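Local atomic coordinates of dihydropteroate synthase (Mycobacterium smegmatis, PDB entry 6OMZ), a protein that probably catalyses the condensation of para-aminobenzoate with 6-hydroxymethyl-7,8-dihydropterin diphosphate to give 7,8-dihydropteroate, the immediate precursor of folates. Residues V28-T31 and Q32-S36. The protein carries 1 engineered substitution. Numbering follows the deposited sequence.
Sequences VNVT and QDSFS
Asn-29 and Asp-33 are joined through the backbone where strand 23-29 of the TIM barrel runs directly into the short helix 30-35: Asp-33 N donates to Asn-29 O at 2.8 Å, and Phe-35 N to Thr-31 O one residue past the matching bond from Ser-34 N to Val-30 O. Asn-29 is the N-cap. Its CG lies anti to the backbone N (chi1 -170°) and, with chi2 at -71°, OD1 comes within 2.9 Å of Gln-32 N and accepts from it; the N-H points almost straight at OD1 (164°), although the donor is tilted from the amide plane. On the other branch, ND2 donates to Glu-67 O. With both ends of the amide engaged, its flip is settled and its rotation restricted. Asp-33 OD2 lies 3.5 Å from Val-28 CG1 and is hydrogen-bonded to His-50 ND1 of helix 44-56. The second carboxylate oxygen, OD1, accepts from a water at 2.8 Å, and this water accepts in turn from Asn-29 N, so it joins the last strand residue to the first turn of the helix. Ser-34 OG donates to Val-30 O at 2.8 Å and reaches it from the face opposite to Ser-34 N, so one carbonyl takes two donors of a single residue. Farther along, Thr-31 CG2 rests 3.7 Å from Phe-35 CD2, while Thr-31 OG1 bonds to Gly-66 O and Arg-84. The Asn-29 side chain lies about 6 Å from the bound pterin monophosphate. The N-cap, the water bridge and the doubly accepting Val-30 O together satisfy polar groups where strand becomes helix.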
loop_
_atom_site.group_PDB
_atom_site.type_symbol
_atom_site.label_atom_id
_atom_site.label_comp_id
_atom_site.label_asym_id
_atom_site.label_seq_id
_atom_site.Cartn_x
_atom_site.Cartn_y
_atom_site.Cartn_z
ATOM N N VAL A 28 6.876 -5.413 -3.961
ATOM C CA VAL A 28 7.777 -5.730 -5.067
ATOM C C VAL A 28 7.380 -4.821 -6.225
ATOM O O VAL A 28 6.318 -5.010 -6.830
ATOM C CB VAL A 28 7.707 -7.208 -5.481
ATOM C CG1 VAL A 28 8.576 -7.471 -6.720
ATOM C CG2 VAL A 28 8.139 -8.116 -4.323
ATOM N N ASN A 29 8.202 -3.818 -6.518
ATOM C CA ASN A 29 7.986 -2.985 -7.697
ATOM C C ASN A 29 8.976 -3.436 -8.764
ATOM O O ASN A 29 10.194 -3.317 -8.583
ATOM C CB ASN A 29 8.134 -1.496 -7.389
ATOM C CG ASN A 29 7.684 -0.630 -8.552
ATOM O OD1 ASN A 29 8.353 -0.570 -9.582
ATOM N ND2 ASN A 29 6.537 0.027 -8.401
ATOM N N VAL A 30 8.441 -3.992 -9.855
ATOM C CA VAL A 30 9.271 -4.616 -10.880
ATOM C C VAL A 30 10.157 -3.581 -11.538
ATOM O O VAL A 30 11.314 -3.857 -11.876
ATOM C CB VAL A 30 8.394 -5.329 -11.924
ATOM C CG1 VAL A 30 9.279 -6.036 -12.958
ATOM C CG2 VAL A 30 7.470 -6.313 -11.238
ATOM N N THR A 31 9.626 -2.375 -11.739
ATOM C CA THR A 31 10.401 -1.327 -12.383
ATOM C C THR A 31 11.536 -0.872 -11.478
ATOM O O THR A 31 12.687 -0.736 -11.919
ATOM C CB THR A 31 9.487 -0.159 -12.754
ATOM O OG1 THR A 31 8.612 -0.564 -13.819
ATOM C CG2 THR A 31 10.304 1.040 -13.202
ATOM N N GLN A 32 11.234 -0.639 -10.198
ATOM C CA GLN A 32 12.287 -0.225 -9.276
ATOM C C GLN A 32 13.326 -1.330 -9.094
ATOM O O GLN A 32 14.536 -1.066 -9.128
ATOM C CB GLN A 32 11.684 0.185 -7.932
ATOM C CG GLN A 32 12.568 1.138 -7.123
ATOM C CD GLN A 32 12.716 2.508 -7.779
ATOM O OE1 GLN A 32 13.644 2.743 -8.557
ATOM N NE2 GLN A 32 11.797 3.415 -7.467
ATOM N N ASP A 33 12.879 -2.578 -8.923
ATOM C CA ASP A 33 13.832 -3.681 -8.798
ATOM C C ASP A 33 14.741 -3.769 -10.013
ATOM O O ASP A 33 15.939 -4.038 -9.878
ATOM C CB ASP A 33 13.104 -5.006 -8.598
ATOM C CG ASP A 33 12.521 -5.141 -7.208
ATOM O OD1 ASP A 33 12.720 -4.219 -6.378
ATOM O OD2 ASP A 33 11.859 -6.167 -6.949
ATOM N N SER A 34 14.199 -3.528 -11.207
ATOM C CA SER A 34 14.988 -3.711 -12.421
ATOM C C SER A 34 15.938 -2.549 -12.669
ATOM O O SER A 34 17.045 -2.749 -13.183
ATOM C CB SER A 34 14.072 -3.882 -13.633
ATOM O OG SER A 34 13.294 -5.057 -13.521
ATOM N N PHE A 35 15.527 -1.331 -12.322
ATOM C CA PHE A 35 16.197 -0.135 -12.817
ATOM C C PHE A 35 16.822 0.745 -11.747
ATOM O O PHE A 35 17.626 1.617 -12.100
ATOM C CB PHE A 35 15.217 0.731 -13.626
ATOM C CG PHE A 35 14.632 0.041 -14.825
ATOM C CD1 PHE A 35 15.401 -0.816 -15.597
ATOM C CD2 PHE A 35 13.314 0.259 -15.187
ATOM C CE1 PHE A 35 14.868 -1.443 -16.707
ATOM C CE2 PHE A 35 12.771 -0.369 -16.291
ATOM C CZ PHE A 35 13.554 -1.219 -17.057
ATOM N N SER A 36 16.490 0.553 -10.465
ATOM C CA SER A 36 16.855 1.550 -9.458
ATOM C C SER A 36 18.366 1.722 -9.352
ATOM O O SER A 36 18.854 2.846 -9.187
ATOM C CB SER A 36 16.268 1.185 -8.093
ATOM O OG SER A 36 16.899 0.041 -7.540
HETATM O O HOH W 1 10.523 -3.250 -4.926
#